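Putative methyltransferase (Emericella variicolor, PDB 7DMB) binds S-adenosyl-L-homocysteine and probably acts as a trans-acting, S-adenosylmethionine-dependent methyltransferase in calbistrin biosynthesis. Local coordinates at residues A70-E75 against L118-R123; V154-G159 against V324-G329; W179-S184 against F309-S314; E218-D223 against Q227-Y232; E348-L353 against E359-V364. One frame throughout, in Å; residues are numbered along the deposited sequence.

Contact 1 of 5, residues A70-E75 against L118-R123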
# COMPACT_ATOMS: atom_id res chain seq x y z
N ALA A 70 19.39 4.14 7.78
CA ALA A 70 19.94 2.81 7.56
C ALA A 70 21.44 2.78 7.83
O ALA A 70 21.95 1.84 8.45
CB ALA A 70 19.64 2.32 6.14
N ILE A 71 22.16 3.82 7.38
CA ILE A 71 23.58 3.96 7.71
C ILE A 71 23.77 4.04 9.22
O ILE A 71 24.64 3.36 9.79
CB ILE A 71 24.16 5.21 7.02
CG1 ILE A 71 24.12 5.08 5.49
CG2 ILE A 71 25.59 5.49 7.54
CD1 ILE A 71 24.31 6.43 4.75
N GLN A 72 22.94 4.85 9.88
CA GLN A 72 23.03 5.06 11.31
C GLN A 72 22.70 3.80 12.10
O GLN A 72 23.04 3.72 13.27
CB GLN A 72 22.10 6.20 11.74
CG GLN A 72 22.56 6.99 12.96
CD GLN A 72 23.75 7.89 12.67
OE1 GLN A 72 24.24 7.97 11.55
NE2 GLN A 72 24.23 8.57 13.70
N MET A 73 22.02 2.83 11.47
CA MET A 73 21.62 1.61 12.15
C MET A 73 22.69 0.53 12.16
O MET A 73 22.57 -0.43 12.93
CB MET A 73 20.36 1.04 11.50
CG MET A 73 19.10 1.75 11.93
SD MET A 73 17.81 1.60 10.68
CE MET A 73 17.21 -0.04 11.07
N GLN A 74 23.72 0.65 11.32
CA GLN A 74 24.63 -0.47 11.09
C GLN A 74 25.31 -0.92 12.38
O GLN A 74 25.24 -2.09 12.75
CB GLN A 74 25.67 -0.08 10.03
CG GLN A 74 25.04 0.17 8.66
CD GLN A 74 24.24 -1.02 8.17
OE1 GLN A 74 24.75 -2.15 8.10
NE2 GLN A 74 22.97 -0.78 7.80
N GLU A 75 25.96 0.01 13.08
CA GLU A 75 26.68 -0.39 14.28
C GLU A 75 25.72 -0.84 15.37
O GLU A 75 26.02 -1.77 16.13
CB GLU A 75 27.58 0.75 14.78
CG GLU A 75 28.46 0.33 15.96
CD GLU A 75 29.31 1.46 16.52
OE1 GLU A 75 29.56 2.45 15.81
OE2 GLU A 75 29.74 1.34 17.70
N LEU A 118 29.62 11.33 6.21
CA LEU A 118 29.35 12.16 7.38
C LEU A 118 29.75 11.41 8.65
O LEU A 118 29.72 10.18 8.71
CB LEU A 118 27.87 12.54 7.45
CG LEU A 118 27.19 13.35 6.34
CD1 LEU A 118 25.65 13.39 6.50
CD2 LEU A 118 27.74 14.76 6.31
N SER A 119 30.14 12.16 9.69
CA SER A 119 30.30 11.59 11.01
C SER A 119 28.94 11.14 11.57
O SER A 119 27.87 11.59 11.13
CB SER A 119 30.97 12.58 11.96
OG SER A 119 30.09 13.66 12.29
N ASP A 120 28.99 10.21 12.54
CA ASP A 120 27.76 9.81 13.23
C ASP A 120 26.99 11.02 13.73
O ASP A 120 25.76 11.09 13.57
CB ASP A 120 28.09 8.88 14.40
CG ASP A 120 28.55 7.49 13.95
OD1 ASP A 120 28.06 7.01 12.91
OD2 ASP A 120 29.40 6.88 14.65
N GLY A 121 27.69 12.00 14.32
CA GLY A 121 27.01 13.17 14.85
C GLY A 121 26.44 14.06 13.77
O GLY A 121 25.34 14.59 13.91
N GLU A 122 27.18 14.24 12.67
CA GLU A 122 26.67 15.03 11.57
C GLU A 122 25.49 14.35 10.89
O GLU A 122 24.58 15.04 10.41
CB GLU A 122 27.79 15.29 10.56
CG GLU A 122 28.56 16.56 10.86
CD GLU A 122 27.70 17.81 10.72
OE1 GLU A 122 27.31 18.37 11.76
OE2 GLU A 122 27.40 18.23 9.57
N ARG A 123 25.47 13.01 10.84
CA ARG A 123 24.33 12.29 10.27
C ARG A 123 23.09 12.48 11.13
O ARG A 123 21.98 12.71 10.61
CB ARG A 123 24.66 10.81 10.12
CG ARG A 123 25.12 10.40 8.72
CD ARG A 123 25.11 8.89 8.57
NE ARG A 123 25.95 8.26 9.58
CZ ARG A 123 27.25 8.02 9.44
NH1 ARG A 123 27.87 8.35 8.32
NH2 ARG A 123 27.93 7.46 10.43
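Arg123 reaches from helix 120-134 to helix 56-79, where Gln72 and Ile71 receive it along nearly its whole length. Arg123 CB starts 3.2 Å from Gln72 OE1, and the methylenes then run past that oxygen, CD also touching Ile71 CG2. A bend at chi3 (-57°) brings the guanidinium edge, at NE, to Gln72 OE1, its plane 62° from that of the amide. Arg123 NE is the atom that bonds: it donates to Gln72 OE1 at 2.6 Å with an N-H...O angle of 153°, the oxygen lying almost exactly in the guanidinium plane. CZ and NH1 are covered instead by the Ile71 methyl CG2, which sits 3.3 Å above one face of the Arg123 guanidinium and toward its rim, while Ser119 O lies over the opposite face. Arg123 NH2 ends in a short salt bridge to Asp120 OD1 within its own segment, 2.5 Å and rather bent, met on the anti side of the carboxylate. The Gln72 amide does double duty, since Gln72 NE2 donates to Asp120 O at 3.0 Å in the first turn of the partner helix. One amide thus accepts from the arginine and donates to the backbone, which fixes its rotation. Ser119 is the N-cap of that helix, Ser119 OG accepting from Glu122 N at 3.0 Å. Arg123 NH1 bonds Leu115 O of helix 112-117, whose Leu115 and Val116 also pack on Ile71. Phe101 of helix 85-101 touches Ile71 and Tyr150 of helix 140-157 touches Gln72, so the contact is one joint within a group of helices.

Contact 2 of 5, residues V154-G159 against V324-G329; sequences VDIVEG and VGLLPG
Ile156 and Val157 lie within the Schellman motif that ends helix 140-157, and these two side chains receive Leu326 from a type I beta turn. The contact is wholly apolar and is made by a single leucine that divides its two methyls. Leu326 CD1 goes to the isoleucine, 4.0 Å from Ile156 CG2, with Ile156 CD1 at nearly the same distance, so it meets both ends of that branched chain. Leu326 CD2 goes to the valine and lies 3.8 Å from Val157 CG1. The leucine runs at about a right angle to Ile156 and at a slant to Val157. Its CG is anti to the carbonyl carbon (chi1 -75°), which directs the fork toward the helix end, where the two methyls meet different partners. The turn itself spans Val324 to Leu327 and is closed by Leu327 N to Val324 O at 3.0 Å; Leu326 occupies its third position. All three touching residues are buried. Phe87 of helix 85-101 packs on both Val157 and Leu326, and Leu163 of helix 163-168 on both Ile156 and Leu326, so neighbouring helices extend the apolar cluster. No hydrogen bond crosses between the segments. On the helix side, Gly159 N reaches Ile156 O at 3.0 Å and Arg160 N reaches Asp155 O, with Gly159 at positive phi (77°). That pair of bonds around a glycine is the signature of a Schellman helix C-terminus, here followed closely by helix 163-168.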
# COMPACT_ATOMS: atom_id res chain seq x y z
N VAL A 154 17.02 -1.65 18.12
CA VAL A 154 17.53 -2.60 19.11
C VAL A 154 16.41 -3.12 20.00
O VAL A 154 16.25 -4.32 20.17
CB VAL A 154 18.67 -1.98 19.94
CG1 VAL A 154 18.98 -2.87 21.18
CG2 VAL A 154 19.93 -1.78 19.07
N ASP A 155 15.61 -2.21 20.57
CA ASP A 155 14.44 -2.64 21.32
C ASP A 155 13.53 -3.53 20.49
O ASP A 155 12.85 -4.41 21.03
CB ASP A 155 13.63 -1.44 21.82
CG ASP A 155 14.24 -0.79 23.04
OD1 ASP A 155 15.25 -1.30 23.56
OD2 ASP A 155 13.71 0.24 23.49
N ILE A 156 13.50 -3.33 19.17
CA ILE A 156 12.62 -4.15 18.34
C ILE A 156 13.24 -5.53 18.11
O ILE A 156 12.60 -6.56 18.39
CB ILE A 156 12.28 -3.43 17.02
CG1 ILE A 156 11.48 -2.15 17.30
CG2 ILE A 156 11.53 -4.38 16.06
CD1 ILE A 156 11.40 -1.19 16.13
N VAL A 157 14.49 -5.59 17.64
CA VAL A 157 15.07 -6.91 17.36
C VAL A 157 15.35 -7.68 18.64
O VAL A 157 15.51 -8.91 18.59
CB VAL A 157 16.37 -6.85 16.53
CG1 VAL A 157 16.15 -6.10 15.22
CG2 VAL A 157 17.51 -6.25 17.36
N GLU A 158 15.42 -7.02 19.78
CA GLU A 158 15.60 -7.74 21.03
C GLU A 158 14.28 -8.07 21.72
O GLU A 158 14.29 -8.59 22.85
CB GLU A 158 16.52 -6.97 21.96
CG GLU A 158 17.89 -6.77 21.32
CD GLU A 158 18.99 -6.43 22.30
OE1 GLU A 158 18.70 -6.09 23.48
OE2 GLU A 158 20.17 -6.48 21.88
N GLY A 159 13.14 -7.79 21.08
CA GLY A 159 11.85 -8.24 21.59
C GLY A 159 11.29 -7.46 22.76
O GLY A 159 10.47 -7.99 23.51
N VAL A 324 9.16 -1.95 6.75
CA VAL A 324 8.38 -3.07 7.26
C VAL A 324 9.18 -4.37 7.32
O VAL A 324 8.65 -5.39 7.76
CB VAL A 324 7.09 -3.27 6.45
CG1 VAL A 324 6.31 -1.95 6.37
CG2 VAL A 324 7.43 -3.71 5.08
N GLY A 325 10.46 -4.34 6.95
CA GLY A 325 11.28 -5.55 7.00
C GLY A 325 11.42 -6.15 8.38
O GLY A 325 11.73 -7.34 8.50
N LEU A 326 11.20 -5.37 9.43
CA LEU A 326 11.30 -5.91 10.78
C LEU A 326 10.11 -6.78 11.15
O LEU A 326 10.13 -7.40 12.22
CB LEU A 326 11.47 -4.75 11.78
CG LEU A 326 12.87 -4.08 11.81
CD1 LEU A 326 12.85 -2.78 12.61
CD2 LEU A 326 13.93 -5.04 12.36
N LEU A 327 9.09 -6.87 10.28
CA LEU A 327 7.96 -7.79 10.45
C LEU A 327 8.22 -9.13 9.77
O LEU A 327 8.72 -9.16 8.63
CB LEU A 327 6.68 -7.19 9.89
CG LEU A 327 6.41 -5.78 10.41
CD1 LEU A 327 5.16 -5.18 9.76
CD2 LEU A 327 6.28 -5.84 11.93
N PRO A 328 7.86 -10.22 10.47
CA PRO A 328 8.10 -11.57 9.91
C PRO A 328 7.45 -11.78 8.55
O PRO A 328 8.01 -12.48 7.70
CB PRO A 328 7.47 -12.52 10.95
CG PRO A 328 7.03 -11.67 12.10
CD PRO A 328 7.02 -10.24 11.68
N GLY A 329 6.28 -11.18 8.32
CA GLY A 329 5.57 -11.36 7.08
C GLY A 329 6.29 -10.82 5.85
O GLY A 329 6.01 -11.27 4.74

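Contact 3 of 5, residues W179-S184 against F309-S314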
# COMPACT_ATOMS: atom_id res chain seq x y z
N TRP A 179 -0.23 9.47 3.05
CA TRP A 179 0.78 9.94 2.10
C TRP A 179 0.77 9.10 0.83
O TRP A 179 0.76 9.65 -0.28
CB TRP A 179 2.20 9.91 2.68
CG TRP A 179 3.25 10.03 1.55
CD1 TRP A 179 3.67 11.17 0.93
CD2 TRP A 179 3.95 8.95 0.88
NE1 TRP A 179 4.59 10.89 -0.04
CE2 TRP A 179 4.79 9.54 -0.09
CE3 TRP A 179 3.97 7.55 1.04
CZ2 TRP A 179 5.63 8.78 -0.92
CZ3 TRP A 179 4.82 6.80 0.21
CH2 TRP A 179 5.63 7.42 -0.75
N ALA A 180 0.84 7.77 0.97
CA ALA A 180 0.85 6.88 -0.19
C ALA A 180 -0.39 7.09 -1.06
O ALA A 180 -0.29 7.18 -2.29
CB ALA A 180 0.95 5.42 0.26
N ASN A 181 -1.57 7.13 -0.43
CA ASN A 181 -2.79 7.39 -1.18
C ASN A 181 -2.76 8.75 -1.85
O ASN A 181 -3.41 8.95 -2.89
CB ASN A 181 -4.00 7.29 -0.25
CG ASN A 181 -4.49 5.87 -0.09
OD1 ASN A 181 -5.14 5.32 -0.99
ND2 ASN A 181 -4.18 5.27 1.06
N SER A 182 -2.01 9.70 -1.29
CA SER A 182 -2.00 11.04 -1.85
C SER A 182 -1.33 11.10 -3.22
O SER A 182 -1.48 12.11 -3.93
CB SER A 182 -1.32 11.99 -0.85
OG SER A 182 0.10 11.92 -0.94
N LEU A 183 -0.62 10.06 -3.63
CA LEU A 183 0.04 10.06 -4.92
C LEU A 183 -0.88 9.66 -6.06
O LEU A 183 -0.57 9.97 -7.22
CB LEU A 183 1.25 9.12 -4.90
CG LEU A 183 2.47 9.51 -4.06
CD1 LEU A 183 3.52 8.39 -4.13
CD2 LEU A 183 3.06 10.83 -4.53
N SER A 184 -1.99 8.99 -5.77
CA SER A 184 -2.86 8.42 -6.79
C SER A 184 -4.19 9.16 -6.81
O SER A 184 -4.79 9.40 -5.75
CB SER A 184 -3.14 6.93 -6.55
OG SER A 184 -1.95 6.16 -6.46
N PHE A 309 -10.63 -3.62 -7.76
CA PHE A 309 -9.70 -2.50 -7.87
C PHE A 309 -8.63 -2.70 -6.81
O PHE A 309 -8.93 -2.68 -5.60
CB PHE A 309 -10.38 -1.14 -7.72
CG PHE A 309 -9.41 -0.01 -7.59
CD1 PHE A 309 -8.64 0.38 -8.67
CD2 PHE A 309 -9.22 0.61 -6.38
CE1 PHE A 309 -7.72 1.40 -8.54
CE2 PHE A 309 -8.31 1.63 -6.25
CZ PHE A 309 -7.55 2.02 -7.34
N ASN A 310 -7.40 -2.89 -7.26
CA ASN A 310 -6.30 -3.35 -6.41
C ASN A 310 -5.15 -2.35 -6.51
O ASN A 310 -4.52 -2.20 -7.56
CB ASN A 310 -5.86 -4.76 -6.83
CG ASN A 310 -4.85 -5.39 -5.88
OD1 ASN A 310 -4.83 -5.12 -4.68
ND2 ASN A 310 -4.02 -6.26 -6.43
N GLN A 311 -4.90 -1.63 -5.42
CA GLN A 311 -3.80 -0.68 -5.34
C GLN A 311 -2.64 -1.37 -4.64
O GLN A 311 -2.78 -1.78 -3.48
CB GLN A 311 -4.24 0.58 -4.59
CG GLN A 311 -3.30 1.78 -4.67
CD GLN A 311 -3.88 2.99 -3.95
OE1 GLN A 311 -4.08 2.96 -2.73
NE2 GLN A 311 -4.17 4.05 -4.70
N GLU A 312 -1.49 -1.49 -5.32
CA GLU A 312 -0.43 -2.35 -4.80
C GLU A 312 0.96 -1.81 -5.10
O GLU A 312 1.30 -1.54 -6.25
CB GLU A 312 -0.58 -3.77 -5.36
CG GLU A 312 -1.47 -4.69 -4.52
CD GLU A 312 -0.80 -5.12 -3.22
OE1 GLU A 312 0.46 -5.02 -3.12
OE2 GLU A 312 -1.51 -5.59 -2.30
N LEU A 313 1.78 -1.73 -4.06
CA LEU A 313 3.16 -1.29 -4.22
C LEU A 313 3.95 -2.20 -5.15
O LEU A 313 3.85 -3.43 -5.10
CB LEU A 313 3.85 -1.26 -2.86
CG LEU A 313 3.30 -0.18 -1.94
CD1 LEU A 313 3.77 -0.44 -0.52
CD2 LEU A 313 3.77 1.18 -2.45
N SER A 314 4.73 -1.58 -6.03
CA SER A 314 5.88 -2.24 -6.64
C SER A 314 6.97 -1.22 -6.99
O SER A 314 7.42 -1.15 -8.13
CB SER A 314 5.44 -3.04 -7.88
OG SER A 314 4.61 -2.30 -8.76
O HOH W 1 -5.20 6.36 -3.44
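Gln311 pushes its amide from strand 306-313 between Asn181 and Ser184, and this is where the contact is close. Its CG stands anti to the backbone N (chi1 -167°) and the chain stays extended beyond it, so the amide reaches Asn181 in the C-terminal part of helix 172-181. There Gln311 OE1 lies 3.1 Å from Asn181 OD1, two acceptors brought together with their amide planes 53° apart. Each has a donor of its own: Ser282 OG for Gln311 OE1 and Thr212 OG1 for Asn181 OD1. Gln311 NE2 donates to Asn377 OD1, and Ser184 OG pairs with Asn377 ND2; between themselves Ser184 OG and Gln311 NE2 stay 3.5 Å apart without a hydrogen bond. The strand belongs to the central sheet of a Rossmann-like methyltransferase fold, and the nearest atoms of the Asn181 side chain are about 4 Å from Gly211 and about 5 Å from the bound S-adenosyl-L-homocysteine, which puts this polar cluster beside the S-adenosyl-L-homocysteine site. While the direct side-chain contacts include no hydrogen bond, the two segments are bonded indirectly, through one water. It accepts from Gln311 NE2 at 2.8 Å and donates to Asn181 OD1 at 2.7 Å and, over a long 3.2 Å, to Asn181 O, bridging Asn181 side chain and backbone to the strand.

Contact 4 of 5, residues E218-D223 against Q227-Y232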
# COMPACT_ATOMS: atom_id res chain seq x y z
N GLU A 218 -15.07 9.88 -1.35
CA GLU A 218 -15.18 11.15 -2.06
C GLU A 218 -15.68 10.95 -3.47
O GLU A 218 -16.50 11.74 -3.98
CB GLU A 218 -13.82 11.86 -2.07
CG GLU A 218 -13.54 12.63 -0.79
CD GLU A 218 -12.21 13.35 -0.83
OE1 GLU A 218 -11.68 13.57 -1.94
OE2 GLU A 218 -11.69 13.67 0.26
N GLY A 219 -15.21 9.90 -4.14
CA GLY A 219 -15.74 9.57 -5.45
C GLY A 219 -17.17 9.09 -5.40
O GLY A 219 -17.91 9.23 -6.37
N LEU A 220 -17.59 8.51 -4.27
CA LEU A 220 -18.95 8.03 -4.12
C LEU A 220 -19.90 9.10 -3.59
O LEU A 220 -21.11 8.87 -3.60
CB LEU A 220 -19.00 6.82 -3.19
CG LEU A 220 -18.35 5.51 -3.65
CD1 LEU A 220 -18.45 4.47 -2.53
CD2 LEU A 220 -18.96 4.98 -4.94
N ASN A 221 -19.39 10.23 -3.12
CA ASN A 221 -20.21 11.32 -2.59
C ASN A 221 -19.81 12.62 -3.28
O ASN A 221 -19.14 13.47 -2.69
CB ASN A 221 -20.06 11.43 -1.07
CG ASN A 221 -20.48 10.17 -0.35
OD1 ASN A 221 -21.55 10.10 0.25
ND2 ASN A 221 -19.62 9.14 -0.41
N PRO A 222 -20.21 12.79 -4.54
CA PRO A 222 -19.76 13.98 -5.28
C PRO A 222 -20.40 15.27 -4.78
O PRO A 222 -19.73 16.30 -4.71
CB PRO A 222 -20.17 13.65 -6.72
CG PRO A 222 -21.39 12.81 -6.58
CD PRO A 222 -21.20 12.00 -5.30
N ASP A 223 -21.69 15.23 -4.42
CA ASP A 223 -22.39 16.41 -3.93
C ASP A 223 -23.17 16.05 -2.67
O ASP A 223 -23.49 14.88 -2.43
CB ASP A 223 -23.34 16.97 -5.00
CG ASP A 223 -22.74 16.95 -6.40
OD1 ASP A 223 -23.41 16.46 -7.33
OD2 ASP A 223 -21.59 17.42 -6.56
N GLN A 227 -25.36 9.99 -2.93
CA GLN A 227 -24.54 8.85 -2.51
C GLN A 227 -24.63 7.77 -3.57
O GLN A 227 -25.70 7.18 -3.78
CB GLN A 227 -25.00 8.33 -1.14
CG GLN A 227 -24.95 9.45 -0.08
CD GLN A 227 -25.34 8.98 1.30
OE1 GLN A 227 -25.45 7.77 1.55
NE2 GLN A 227 -25.53 9.92 2.22
N LEU A 228 -23.52 7.54 -4.27
CA LEU A 228 -23.54 6.68 -5.46
C LEU A 228 -23.29 5.22 -5.13
O LEU A 228 -22.69 4.49 -5.93
CB LEU A 228 -22.51 7.17 -6.49
CG LEU A 228 -22.61 8.62 -6.93
CD1 LEU A 228 -21.58 8.95 -8.02
CD2 LEU A 228 -24.03 8.92 -7.41
N TYR A 229 -23.75 4.78 -3.97
CA TYR A 229 -23.59 3.40 -3.55
C TYR A 229 -24.77 3.06 -2.66
O TYR A 229 -25.37 3.94 -2.04
CB TYR A 229 -22.27 3.19 -2.78
CG TYR A 229 -22.15 3.98 -1.48
CD1 TYR A 229 -22.25 3.34 -0.25
CD2 TYR A 229 -21.94 5.35 -1.49
CE1 TYR A 229 -22.15 4.05 0.93
CE2 TYR A 229 -21.82 6.07 -0.32
CZ TYR A 229 -21.93 5.41 0.89
OH TYR A 229 -21.83 6.13 2.05
N SER A 230 -25.10 1.77 -2.61
CA SER A 230 -26.12 1.30 -1.68
C SER A 230 -25.52 0.85 -0.36
O SER A 230 -26.18 0.96 0.68
CB SER A 230 -26.93 0.15 -2.32
OG SER A 230 -26.10 -0.96 -2.66
N SER A 231 -24.28 0.39 -0.38
CA SER A 231 -23.71 -0.32 0.75
C SER A 231 -22.20 -0.31 0.60
O SER A 231 -21.68 -0.69 -0.46
CB SER A 231 -24.26 -1.76 0.78
OG SER A 231 -23.75 -2.52 1.85
N TYR A 232 -21.49 0.14 1.64
CA TYR A 232 -20.04 0.02 1.71
C TYR A 232 -19.69 -0.91 2.86
O TYR A 232 -19.93 -0.58 4.02
CB TYR A 232 -19.37 1.39 1.89
CG TYR A 232 -17.89 1.42 1.58
CD1 TYR A 232 -17.41 2.08 0.45
CD2 TYR A 232 -16.96 0.77 2.41
CE1 TYR A 232 -16.07 2.10 0.15
CE2 TYR A 232 -15.60 0.78 2.10
CZ TYR A 232 -15.16 1.45 0.97
OH TYR A 232 -13.82 1.49 0.65
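Leu220 meets the Tyr229 ring obliquely with CB and CD1, both 3.7 Å from Tyr229 CD2, the two side chains crossing at about a right angle. The same Leu220 CD1 also reaches the edge of a second ring, at 4.0 Å from Tyr232 CD1 and in its plane, so one methyl is shared by two tyrosines. Tyr229 CG takes the crowded position between the backbone N and the carbonyl carbon (chi1 63°), which turns its ring toward Leu220 at the end of helix 211-220. Next to it Asn221 approaches obliquely, Asn221 ND2 lying 3.8 Å from Tyr229 CE2 while its N-H bonding goes to Phe217 O, and Asn221 OD1 rests 3.5 Å from Gln227 CG. On the other flank Pro222 CD packs on Leu228 CG at 4.0 Å. The backbone tie is Leu228 N to Leu220 O, 2.8 Å and nearly straight at 173°, with the donor in the carbonyl plane; Gln227 CA makes a further CH...O contact to that oxygen. This is the helix-to-strand turn of the beta-alpha-beta unit formed by strand 200-205, helix 211-220 and strand 229-236. Tyr229 OH bonds Asp253 O and Tyr232 OH bonds Glu204 OE1, so both rings are held at their far ends. The chemistry is therefore divided: one well-aimed bond satisfies a carbonyl at the helix end, while Leu220, Leu228 and the two tyrosines account for most of the surface buried.

Contact 5 of 5, residues E348-L353 against E359-V364; sequences EWDRRL and EGLHAV
Gly360, at a positive phi (59°) that favours glycine, is pressed against helix 346-355, its CA 4.6 Å from Asp350 CA. Gly360 CA also lies 3.2 Å from Asp350 OD1. Asp350 OD1 accepts from the next amide, Leu361 N, at 2.8 Å with an N-H...O angle of 163°, using its anti lone pair. With chi1 at 177°, the Asp350 carboxylate points away from the backbone N, toward the chain corner at Gly360. Beyond the corner the chain enters strand 358-366, an outermost strand of the mixed sheet of the methyltransferase fold, with helix 346-355 packed against it; farther on, His362 and Ala363 face Leu379 in a classic beta bulge. The apolar half of the contact stands next to the bond. Leu353 CB covers Gly360 CA at 3.9 Å, and Leu353 CD1 meets Leu361 CD2 at 3.7 Å, the two leucines crossing at about a right angle. Leu361 CG also rides on Asp350 CB, 3.8 Å away. Trp29 touches both Asp350 and Leu361, and Leu353 packs on Ala380 of strand 375-382 and Leu308 of strand 306-313.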
# COMPACT_ATOMS: atom_id res chain seq x y z
N GLU A 348 3.02 -9.27 -13.14
CA GLU A 348 2.85 -10.46 -12.31
C GLU A 348 1.42 -10.57 -11.79
O GLU A 348 0.86 -11.67 -11.76
CB GLU A 348 3.86 -10.46 -11.16
CG GLU A 348 4.11 -11.84 -10.52
CD GLU A 348 4.18 -13.01 -11.52
OE1 GLU A 348 3.59 -14.09 -11.23
OE2 GLU A 348 4.83 -12.86 -12.58
N TRP A 349 0.82 -9.45 -11.38
CA TRP A 349 -0.59 -9.48 -10.98
C TRP A 349 -1.46 -10.03 -12.11
O TRP A 349 -2.25 -10.95 -11.91
CB TRP A 349 -1.07 -8.10 -10.55
CG TRP A 349 -0.59 -7.70 -9.17
CD1 TRP A 349 0.41 -6.80 -8.87
CD2 TRP A 349 -1.06 -8.21 -7.92
NE1 TRP A 349 0.57 -6.72 -7.50
CE2 TRP A 349 -0.32 -7.56 -6.89
CE3 TRP A 349 -2.04 -9.15 -7.56
CZ2 TRP A 349 -0.51 -7.84 -5.53
CZ3 TRP A 349 -2.25 -9.41 -6.20
CH2 TRP A 349 -1.48 -8.77 -5.21
N ASP A 350 -1.26 -9.50 -13.32
CA ASP A 350 -1.97 -9.99 -14.51
C ASP A 350 -1.90 -11.51 -14.62
O ASP A 350 -2.93 -12.18 -14.77
CB ASP A 350 -1.39 -9.33 -15.76
CG ASP A 350 -2.04 -9.83 -17.04
OD1 ASP A 350 -3.26 -9.64 -17.21
OD2 ASP A 350 -1.30 -10.42 -17.87
N ARG A 351 -0.69 -12.07 -14.53
CA ARG A 351 -0.51 -13.53 -14.53
C ARG A 351 -1.41 -14.20 -13.50
O ARG A 351 -2.11 -15.18 -13.79
CB ARG A 351 0.95 -13.88 -14.22
CG ARG A 351 1.93 -13.71 -15.38
CD ARG A 351 3.20 -14.48 -15.06
NE ARG A 351 2.91 -15.91 -14.84
CZ ARG A 351 3.72 -16.77 -14.23
NH1 ARG A 351 4.90 -16.36 -13.76
NH2 ARG A 351 3.36 -18.04 -14.10
N ARG A 352 -1.39 -13.70 -12.27
CA ARG A 352 -2.08 -14.42 -11.22
C ARG A 352 -3.57 -14.16 -11.23
O ARG A 352 -4.35 -15.03 -10.80
CB ARG A 352 -1.45 -14.08 -9.87
CG ARG A 352 -0.14 -14.80 -9.70
CD ARG A 352 0.57 -14.32 -8.51
NE ARG A 352 2.02 -14.50 -8.61
CZ ARG A 352 2.73 -15.19 -7.74
NH1 ARG A 352 2.11 -15.79 -6.73
NH2 ARG A 352 4.04 -15.27 -7.87
N LEU A 353 -3.99 -13.00 -11.73
CA LEU A 353 -5.41 -12.75 -11.94
C LEU A 353 -5.99 -13.77 -12.91
O LEU A 353 -7.07 -14.31 -12.67
CB LEU A 353 -5.61 -11.31 -12.45
CG LEU A 353 -5.56 -10.20 -11.39
CD1 LEU A 353 -5.22 -8.88 -12.01
CD2 LEU A 353 -6.88 -10.09 -10.59
N GLU A 359 -10.12 -11.76 -15.97
CA GLU A 359 -9.63 -11.55 -17.33
C GLU A 359 -8.24 -10.92 -17.33
O GLU A 359 -7.98 -9.99 -18.10
CB GLU A 359 -10.58 -10.66 -18.14
CG GLU A 359 -12.04 -11.10 -18.16
CD GLU A 359 -12.94 -10.14 -18.95
OE1 GLU A 359 -14.07 -10.55 -19.32
OE2 GLU A 359 -12.52 -8.98 -19.20
N GLY A 360 -7.35 -11.39 -16.46
CA GLY A 360 -6.13 -10.63 -16.30
C GLY A 360 -6.44 -9.21 -15.85
O GLY A 360 -7.53 -8.89 -15.34
N LEU A 361 -5.46 -8.34 -16.07
CA LEU A 361 -5.67 -6.92 -15.82
C LEU A 361 -6.64 -6.34 -16.84
O LEU A 361 -6.73 -6.79 -17.98
CB LEU A 361 -4.33 -6.17 -15.87
CG LEU A 361 -3.36 -6.30 -14.69
CD1 LEU A 361 -2.02 -5.67 -15.04
CD2 LEU A 361 -3.94 -5.66 -13.43
N HIS A 362 -7.38 -5.32 -16.41
CA HIS A 362 -8.25 -4.55 -17.29
C HIS A 362 -7.63 -3.20 -17.62
O HIS A 362 -7.43 -2.87 -18.79
CB HIS A 362 -9.63 -4.39 -16.62
CG HIS A 362 -10.66 -3.73 -17.48
ND1 HIS A 362 -11.43 -4.44 -18.39
CD2 HIS A 362 -11.09 -2.45 -17.53
CE1 HIS A 362 -12.28 -3.61 -18.98
NE2 HIS A 362 -12.09 -2.40 -18.48
N ALA A 363 -7.28 -2.43 -16.59
CA ALA A 363 -6.62 -1.14 -16.75
C ALA A 363 -5.60 -0.97 -15.63
O ALA A 363 -5.75 -1.55 -14.54
CB ALA A 363 -7.63 0.02 -16.72
N VAL A 364 -4.54 -0.22 -15.90
CA VAL A 364 -3.52 0.08 -14.89
C VAL A 364 -3.08 1.53 -15.05
O VAL A 364 -2.80 1.98 -16.16
CB VAL A 364 -2.28 -0.84 -14.96
CG1 VAL A 364 -1.43 -0.62 -13.72
CG2 VAL A 364 -2.67 -2.27 -15.02

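From the N terminus, contact 1 comes first and closes a mostly helical loop between helices 56-79 and 120-134. Contact 2 opens only after it has closed, and spans the longest loop, from the end of helix 140-157 to the turn after helix 319-324. Within that span lies contact 3, joining helix 172-181 to strand 306-313, and within contact 3 lies contact 4, a short reversal from helix 211-220 into strand 229-236. Contact 5 follows them all; none cross. Contacts 3, 4 and 5 all reach the central sheet, and contact 3 touches contact 5, Glu312 CG packing 3.4 Å from Trp349 CZ2. Contact 1 lies among helices; contact 2 ties that part to the loop after helix 319-324.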